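PDB 3HV0: tryptophanyl-tRNA synthetase from Cryptosporidium parvum Iowa II, which probably joins L-tryptophan to tRNA(Trp) at the expense of ATP, releasing AMP and diphosphate, as a class I aminoacyl-tRNA synthetase of protein synthesis. Local coordinates for residues A293-G297 / V313-W317; M39-Q45 / Y101-F106. One frame throughout, in Å; residues are numbered along the deposited sequence.

Contact 1 (A293-G297 / V313-W317); sequences AFSGG and VDVSW
D314 reaches the loop 293-297 with its carboxylate. CG lies anti to the backbone N (chi1 -170°), which brings the carboxylate between the loop and the start of helix 315-323. Chi2 near 90° then sets OD1 to the loop and OD2 to W317 N. D314 OD1 takes the backbone N-H of G296 (N to OD1 2.9 Å) on its anti side, a little out of the carboxylate plane. D314 OD2 accepts from W317 N at 2.7 Å, nearly along its own C-O axis, and caps the helix as an N-cap. The backbone adds a straight bond from V315 N to F294 O (2.9 Å, 174° at the hydrogen). V315 CG2 packs alongside F294 CB at 3.5 Å. Beyond it, the F294 ring presents its edge, near its plane, to V313 O (CD2 to O 3.6 Å). V313 CG2 lies against G296 CA at 3.4 Å. Water 1 donates to F294 O and D314 OD1 and accepts from S316 OG. Y337 OH also hydrogen-bonds D314 OD1, and S295 OG hydrogen-bonds S344 OG. One buried carboxylate thus caps a helix and ties down the loop after helix 282-292. The several donors around it probably favour its charged form.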
ATOM      1  N   ALA A 293      25.204  26.931 -16.944  1.00 27.59           N
ATOM      2  CA  ALA A 293      26.120  26.727 -15.812  1.00 27.68           C
ATOM      3  C   ALA A 293      26.553  28.063 -15.242  1.00 27.81           C
ATOM      4  O   ALA A 293      27.316  28.782 -15.873  1.00 27.58           O
ATOM      5  CB  ALA A 293      27.337  25.922 -16.239  1.00 27.56           C
ATOM      6  N   PHE A 294      26.071  28.386 -14.046  1.00 28.24           N
ATOM      7  CA  PHE A 294      26.374  29.671 -13.416  1.00 28.55           C
ATOM      8  C   PHE A 294      27.881  29.833 -13.150  1.00 28.76           C
ATOM      9  O   PHE A 294      28.493  29.030 -12.444  1.00 28.75           O
ATOM     10  CB  PHE A 294      25.588  29.827 -12.109  1.00 28.65           C
ATOM     11  CG  PHE A 294      25.626  31.223 -11.544  1.00 28.91           C
ATOM     12  CD1 PHE A 294      24.675  32.164 -11.922  1.00 29.03           C
ATOM     13  CD2 PHE A 294      26.607  31.594 -10.627  1.00 29.14           C
ATOM     14  CE1 PHE A 294      24.702  33.454 -11.405  1.00 29.09           C
ATOM     15  CE2 PHE A 294      26.645  32.881 -10.107  1.00 29.25           C
ATOM     16  CZ  PHE A 294      25.689  33.814 -10.496  1.00 29.28           C
ATOM     17  N   SER A 295      28.466  30.879 -13.728  1.00 29.04           N
ATOM     18  CA  SER A 295      29.890  31.162 -13.572  1.00 29.23           C
ATOM     19  C   SER A 295      30.129  32.019 -12.334  1.00 29.52           C
ATOM     20  O   SER A 295      29.268  32.804 -11.934  1.00 29.39           O
ATOM     21  CB  SER A 295      30.436  31.881 -14.817  1.00 29.21           C
ATOM     22  OG  SER A 295      31.855  31.960 -14.799  1.00 29.00           O
ATOM     23  N   GLY A 296      31.305  31.851 -11.734  1.00 29.98           N
ATOM     24  CA  GLY A 296      31.761  32.704 -10.637  1.00 30.35           C
ATOM     25  C   GLY A 296      32.773  33.749 -11.088  1.00 30.84           C
ATOM     26  O   GLY A 296      33.206  34.589 -10.288  1.00 30.96           O
ATOM     27  N   GLY A 297      33.152  33.701 -12.369  1.00 31.37           N
ATOM     28  CA  GLY A 297      34.102  34.650 -12.948  1.00 31.77           C
ATOM     29  C   GLY A 297      33.448  35.985 -13.223  1.00 32.25           C
ATOM     30  O   GLY A 297      32.222  36.085 -13.251  1.00 32.23           O
ATOM     31  N   VAL A 313      30.608  29.979  -5.802  1.00 25.86           N
ATOM     32  CA  VAL A 313      29.433  30.161  -6.664  1.00 25.69           C
ATOM     33  C   VAL A 313      29.573  29.520  -8.053  1.00 25.50           C
ATOM     34  O   VAL A 313      28.564  29.280  -8.714  1.00 25.40           O
ATOM     35  CB  VAL A 313      29.117  31.652  -6.860  1.00 25.72           C
ATOM     36  CG1 VAL A 313      28.838  32.310  -5.518  1.00 25.72           C
ATOM     37  CG2 VAL A 313      30.260  32.350  -7.587  1.00 25.62           C
ATOM     38  N   ASP A 314      30.807  29.259  -8.496  1.00 25.31           N
ATOM     39  CA  ASP A 314      31.050  28.686  -9.826  1.00 25.30           C
ATOM     40  C   ASP A 314      30.609  27.216  -9.914  1.00 25.17           C
ATOM     41  O   ASP A 314      31.189  26.331  -9.274  1.00 25.19           O
ATOM     42  CB  ASP A 314      32.514  28.831 -10.244  1.00 25.24           C
ATOM     43  CG  ASP A 314      32.735  28.474 -11.710  1.00 25.88           C
ATOM     44  OD1 ASP A 314      32.646  29.369 -12.586  1.00 26.85           O
ATOM     45  OD2 ASP A 314      32.980  27.286 -11.994  1.00 26.71           O
ATOM     46  N   VAL A 315      29.580  26.977 -10.724  1.00 24.87           N
ATOM     47  CA  VAL A 315      28.954  25.669 -10.845  1.00 24.59           C
ATOM     48  C   VAL A 315      29.888  24.682 -11.521  1.00 24.64           C
ATOM     49  O   VAL A 315      29.874  23.494 -11.216  1.00 24.44           O
ATOM     50  CB  VAL A 315      27.627  25.745 -11.647  1.00 24.77           C
ATOM     51  CG1 VAL A 315      27.035  24.334 -11.875  1.00 24.28           C
ATOM     52  CG2 VAL A 315      26.611  26.666 -10.935  1.00 24.44           C
ATOM     53  N   SER A 316      30.700  25.171 -12.448  1.00 24.95           N
ATOM     54  CA  SER A 316      31.653  24.312 -13.145  1.00 25.04           C
ATOM     55  C   SER A 316      32.757  23.814 -12.203  1.00 24.93           C
ATOM     56  O   SER A 316      33.136  22.652 -12.257  1.00 24.75           O
ATOM     57  CB  SER A 316      32.241  25.022 -14.371  1.00 25.20           C
ATOM     58  OG  SER A 316      31.235  25.285 -15.345  1.00 25.46           O
ATOM     59  N   TRP A 317      33.257  24.679 -11.326  1.00 25.02           N
ATOM     60  CA  TRP A 317      34.277  24.260 -10.351  1.00 25.14           C
ATOM     61  C   TRP A 317      33.758  23.165  -9.413  1.00 25.23           C
ATOM     62  O   TRP A 317      34.418  22.144  -9.189  1.00 25.06           O
ATOM     63  CB  TRP A 317      34.764  25.455  -9.540  1.00 25.13           C
ATOM     64  CG  TRP A 317      35.556  25.070  -8.328  1.00 25.38           C
ATOM     65  CD1 TRP A 317      35.179  25.230  -7.028  1.00 25.83           C
ATOM     66  CD2 TRP A 317      36.845  24.435  -8.297  1.00 25.34           C
ATOM     67  NE1 TRP A 317      36.149  24.744  -6.187  1.00 26.47           N
ATOM     68  CE2 TRP A 317      37.184  24.249  -6.938  1.00 26.06           C
ATOM     69  CE3 TRP A 317      37.743  24.010  -9.279  1.00 25.05           C
ATOM     70  CZ2 TRP A 317      38.388  23.655  -6.539  1.00 25.09           C
ATOM     71  CZ3 TRP A 317      38.935  23.419  -8.879  1.00 24.95           C
ATOM     72  CH2 TRP A 317      39.245  23.249  -7.523  1.00 24.63           C
TER
HETATM   73  O   HOH W   1      30.704  28.145 -14.503  1.00 25.14           O

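Contact 2 (M39-Q45 / Y101-F106); sequences MERLTGQ and YLQDTF
The Y101 ring is approached obliquely by M39 CE and Q45 OE1 from the other segment. T105 OG1, from its own helix, lies over one face, 3.0 Å above the plane and offset toward the rim. Water 2 lies at the ring edge, in plane. The F106 ring has L102 CD2 at its edge, in plane. M39 CE and T43 CG2 come to the F106 ring obliquely, M39 CE near CE1 and CZ and T43 CG2 near CE2.

M39 is a knob in a hole made by Y101, L102, T105 and F106. Its CG is anti to the backbone N (chi1 160°), and the chain runs on extended, which carries the methyl across to the other helix. M39 CE reaches F106 CE1 at 3.3 Å and Y101 OH at 3.5 Å. M39 SD lies 4.9 Å from the F106 ring centroid, a Met-aromatic contact 66° off the ring normal. The T105 methyl sits tightly against the branch point of T43: T105 CG2 is 3.2 Å from T43 CB, OG1 and CG2 alike. T43 OG1 also accepts from Q45 N, an ST turn leading into G44 and Q45.

The short helix segments approach to 11.0 Å between axes, at 51°. F62 and L66 of helix 62-70 also touch M39, while Y69 and F75 meet F106 edge-to-face. The M39 methyl thus fills a mostly apolar hole that includes the Y101 hydroxyl. Q45 gives the polar contact at one side, its OE1 2.9 Å from T105 OG1. That hydroxyl is also 2.8 Å from Y101 O, and the two oxygens compete for its single proton, so the cross-helix bond is not assured.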
ATOM      1  N   MET A  39      37.884   3.158   8.637  1.00 16.92           N
ATOM      2  CA  MET A  39      37.404   2.362   7.523  1.00 17.70           C
ATOM      3  C   MET A  39      38.520   1.816   6.633  1.00 18.29           C
ATOM      4  O   MET A  39      38.605   0.604   6.439  1.00 18.33           O
ATOM      5  CB  MET A  39      36.444   3.210   6.684  1.00 17.89           C
ATOM      6  CG  MET A  39      36.247   2.723   5.281  1.00 18.01           C
ATOM      7  SD  MET A  39      34.620   3.174   4.737  1.00 20.51           S
ATOM      8  CE  MET A  39      34.501   2.099   3.307  1.00 20.71           C
ATOM      9  N   GLU A  40      39.340   2.706   6.070  1.00 19.14           N
ATOM     10  CA  GLU A  40      40.459   2.310   5.203  1.00 19.97           C
ATOM     11  C   GLU A  40      41.288   1.220   5.876  1.00 20.92           C
ATOM     12  O   GLU A  40      41.738   0.273   5.227  1.00 21.18           O
ATOM     13  CB  GLU A  40      41.389   3.498   4.913  1.00 20.06           C
ATOM     14  CG  GLU A  40      40.791   4.662   4.122  1.00 19.60           C
ATOM     15  CD  GLU A  40      41.847   5.680   3.687  1.00 19.29           C
ATOM     16  OE1 GLU A  40      42.941   5.701   4.286  1.00 19.51           O
ATOM     17  OE2 GLU A  40      41.595   6.456   2.737  1.00 18.60           O
ATOM     18  N   ARG A  41      41.489   1.384   7.182  1.00 21.94           N
ATOM     19  CA  ARG A  41      42.161   0.397   8.045  1.00 22.79           C
ATOM     20  C   ARG A  41      41.500  -0.974   7.916  1.00 23.08           C
ATOM     21  O   ARG A  41      42.168  -2.000   7.815  1.00 22.75           O
ATOM     22  CB  ARG A  41      42.042   0.850   9.508  1.00 22.99           C
ATOM     23  CG  ARG A  41      43.179   0.491  10.404  1.00 23.70           C
ATOM     24  CD  ARG A  41      43.969   1.729  10.805  1.00 25.50           C
ATOM     25  NE  ARG A  41      43.251   2.584  11.754  1.00 26.40           N
ATOM     26  CZ  ARG A  41      43.771   3.654  12.363  1.00 27.13           C
ATOM     27  NH1 ARG A  41      45.029   4.036  12.135  1.00 27.06           N
ATOM     28  NH2 ARG A  41      43.025   4.356  13.211  1.00 27.65           N
ATOM     29  N   LEU A  42      40.168  -0.948   7.899  1.00 23.55           N
ATOM     30  CA  LEU A  42      39.319  -2.128   8.027  1.00 23.92           C
ATOM     31  C   LEU A  42      38.939  -2.812   6.704  1.00 24.11           C
ATOM     32  O   LEU A  42      38.330  -3.884   6.734  1.00 24.45           O
ATOM     33  CB  LEU A  42      38.022  -1.716   8.740  1.00 23.97           C
ATOM     34  CG  LEU A  42      37.337  -2.720   9.664  1.00 23.88           C
ATOM     35  CD1 LEU A  42      38.294  -3.208  10.768  1.00 23.20           C
ATOM     36  CD2 LEU A  42      36.112  -2.058  10.254  1.00 22.85           C
ATOM     37  N   THR A  43      39.260  -2.204   5.560  1.00 24.03           N
ATOM     38  CA  THR A  43      38.936  -2.814   4.258  1.00 24.03           C
ATOM     39  C   THR A  43      40.118  -3.032   3.323  1.00 23.87           C
ATOM     40  O   THR A  43      39.982  -3.739   2.327  1.00 23.73           O
ATOM     41  CB  THR A  43      37.901  -1.980   3.497  1.00 24.06           C
ATOM     42  OG1 THR A  43      38.474  -0.718   3.132  1.00 24.51           O
ATOM     43  CG2 THR A  43      36.666  -1.766   4.353  1.00 23.83           C
ATOM     44  N   GLY A  44      41.256  -2.411   3.622  1.00 24.10           N
ATOM     45  CA  GLY A  44      42.455  -2.514   2.781  1.00 23.90           C
ATOM     46  C   GLY A  44      42.339  -1.688   1.515  1.00 23.93           C
ATOM     47  O   GLY A  44      43.166  -1.787   0.618  1.00 22.98           O
ATOM     48  N   GLN A  45      41.287  -0.878   1.422  1.00 24.62           N
ATOM     49  CA  GLN A  45      41.165   0.035   0.306  1.00 24.74           C
ATOM     50  C   GLN A  45      41.285   1.457   0.815  1.00 24.62           C
ATOM     51  O   GLN A  45      40.845   1.775   1.909  1.00 23.87           O
ATOM     52  CB  GLN A  45      39.883  -0.210  -0.463  1.00 25.08           C
ATOM     53  CG  GLN A  45      39.974  -1.339  -1.503  1.00 25.87           C
ATOM     54  CD  GLN A  45      38.614  -1.630  -2.165  1.00 27.84           C
ATOM     55  OE1 GLN A  45      37.800  -0.718  -2.398  1.00 28.58           O
ATOM     56  NE2 GLN A  45      38.363  -2.904  -2.463  1.00 28.13           N
ATOM     57  N   TYR A 101      31.156   1.755  -4.742  1.00 24.46           N
ATOM     58  CA  TYR A 101      32.413   1.767  -4.013  1.00 25.03           C
ATOM     59  C   TYR A 101      32.226   1.070  -2.653  1.00 25.43           C
ATOM     60  O   TYR A 101      33.075   0.269  -2.228  1.00 24.44           O
ATOM     61  CB  TYR A 101      32.939   3.195  -3.823  1.00 24.92           C
ATOM     62  CG  TYR A 101      33.844   3.311  -2.640  1.00 24.94           C
ATOM     63  CD1 TYR A 101      35.172   2.884  -2.713  1.00 25.03           C
ATOM     64  CD2 TYR A 101      33.372   3.804  -1.423  1.00 25.06           C
ATOM     65  CE1 TYR A 101      36.016   2.969  -1.613  1.00 24.78           C
ATOM     66  CE2 TYR A 101      34.205   3.887  -0.312  1.00 24.74           C
ATOM     67  CZ  TYR A 101      35.527   3.461  -0.417  1.00 25.15           C
ATOM     68  OH  TYR A 101      36.357   3.563   0.669  1.00 25.76           O
ATOM     69  N   LEU A 102      31.110   1.370  -1.980  1.00 25.46           N
ATOM     70  CA  LEU A 102      30.840   0.734  -0.699  1.00 25.71           C
ATOM     71  C   LEU A 102      30.590  -0.775  -0.856  1.00 25.96           C
ATOM     72  O   LEU A 102      30.920  -1.560   0.023  1.00 25.77           O
ATOM     73  CB  LEU A 102      29.650   1.382  -0.016  1.00 25.90           C
ATOM     74  CG  LEU A 102      29.797   2.823   0.475  1.00 25.71           C
ATOM     75  CD1 LEU A 102      28.401   3.357   0.826  1.00 24.69           C
ATOM     76  CD2 LEU A 102      30.749   2.917   1.644  1.00 24.28           C
ATOM     77  N   GLN A 103      29.989  -1.168  -1.969  1.00 26.53           N
ATOM     78  CA  GLN A 103      29.724  -2.566  -2.231  1.00 26.95           C
ATOM     79  C   GLN A 103      31.028  -3.283  -2.536  1.00 27.13           C
ATOM     80  O   GLN A 103      31.221  -4.399  -2.119  1.00 27.20           O
ATOM     81  CB  GLN A 103      28.736  -2.740  -3.386  1.00 27.23           C
ATOM     82  CG  GLN A 103      28.242  -4.185  -3.566  1.00 28.49           C
ATOM     83  CD  GLN A 103      27.359  -4.369  -4.791  1.00 30.37           C
ATOM     84  OE1 GLN A 103      27.736  -4.004  -5.905  1.00 33.03           O
ATOM     85  NE2 GLN A 103      26.188  -4.955  -4.593  1.00 31.87           N
ATOM     86  N   ASP A 104      31.923  -2.629  -3.260  1.00 27.56           N
ATOM     87  CA  ASP A 104      33.210  -3.214  -3.600  1.00 27.57           C
ATOM     88  C   ASP A 104      34.097  -3.309  -2.366  1.00 27.50           C
ATOM     89  O   ASP A 104      34.915  -4.216  -2.255  1.00 27.13           O
ATOM     90  CB  ASP A 104      33.932  -2.357  -4.645  1.00 27.92           C
ATOM     91  CG  ASP A 104      33.185  -2.257  -5.947  1.00 29.20           C
ATOM     92  OD1 ASP A 104      32.238  -3.042  -6.188  1.00 32.67           O
ATOM     93  OD2 ASP A 104      33.550  -1.371  -6.742  1.00 30.15           O
ATOM     94  N   THR A 105      33.951  -2.344  -1.462  1.00 27.27           N
ATOM     95  CA  THR A 105      34.850  -2.219  -0.322  1.00 26.88           C
ATOM     96  C   THR A 105      34.426  -3.161   0.780  1.00 26.63           C
ATOM     97  O   THR A 105      35.258  -3.855   1.334  1.00 26.21           O
ATOM     98  CB  THR A 105      34.886  -0.783   0.210  1.00 26.97           C
ATOM     99  OG1 THR A 105      35.502   0.066  -0.769  1.00 27.55           O
ATOM    100  CG2 THR A 105      35.694  -0.699   1.486  1.00 27.33           C
ATOM    101  N   PHE A 106      33.122  -3.201   1.079  1.00 26.58           N
ATOM    102  CA  PHE A 106      32.605  -4.076   2.149  1.00 26.32           C
ATOM    103  C   PHE A 106      32.173  -5.456   1.658  1.00 26.16           C
ATOM    104  O   PHE A 106      32.063  -6.384   2.457  1.00 25.89           O
ATOM    105  CB  PHE A 106      31.459  -3.394   2.902  1.00 26.20           C
ATOM    106  CG  PHE A 106      31.901  -2.220   3.715  1.00 26.13           C
ATOM    107  CD1 PHE A 106      31.572  -0.933   3.337  1.00 26.16           C
ATOM    108  CD2 PHE A 106      32.682  -2.405   4.842  1.00 27.21           C
ATOM    109  CE1 PHE A 106      31.986   0.155   4.079  1.00 26.44           C
ATOM    110  CE2 PHE A 106      33.112  -1.312   5.595  1.00 27.71           C
ATOM    111  CZ  PHE A 106      32.767  -0.029   5.205  1.00 27.43           C
TER
HETATM  112  O   HOH W   2      38.433   2.395   1.154  1.00  2.00           O

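In the fold
Contact 2 comes first along the chain and closes before contact 1 opens. Their centres are 33 Å apart, and the nearest atoms about 20 Å, with no touch. Contact 2 joins helix 33-43, early in the chain, to helix 93-106, the crossover that links parallel strands 76-81 and 110-114 (a beta-alpha-beta unit). This unit belongs to the nucleotide-binding fold of class I synthetases, which holds the bound tryptophan. The L102 side chain is about 11 Å from that ligand. Contact 1 is internal to the helical region that follows strand 250-254, where helices 315-323, 327-339 and 344-367 pack together. The two contacts thus belong to separate parts of the fold.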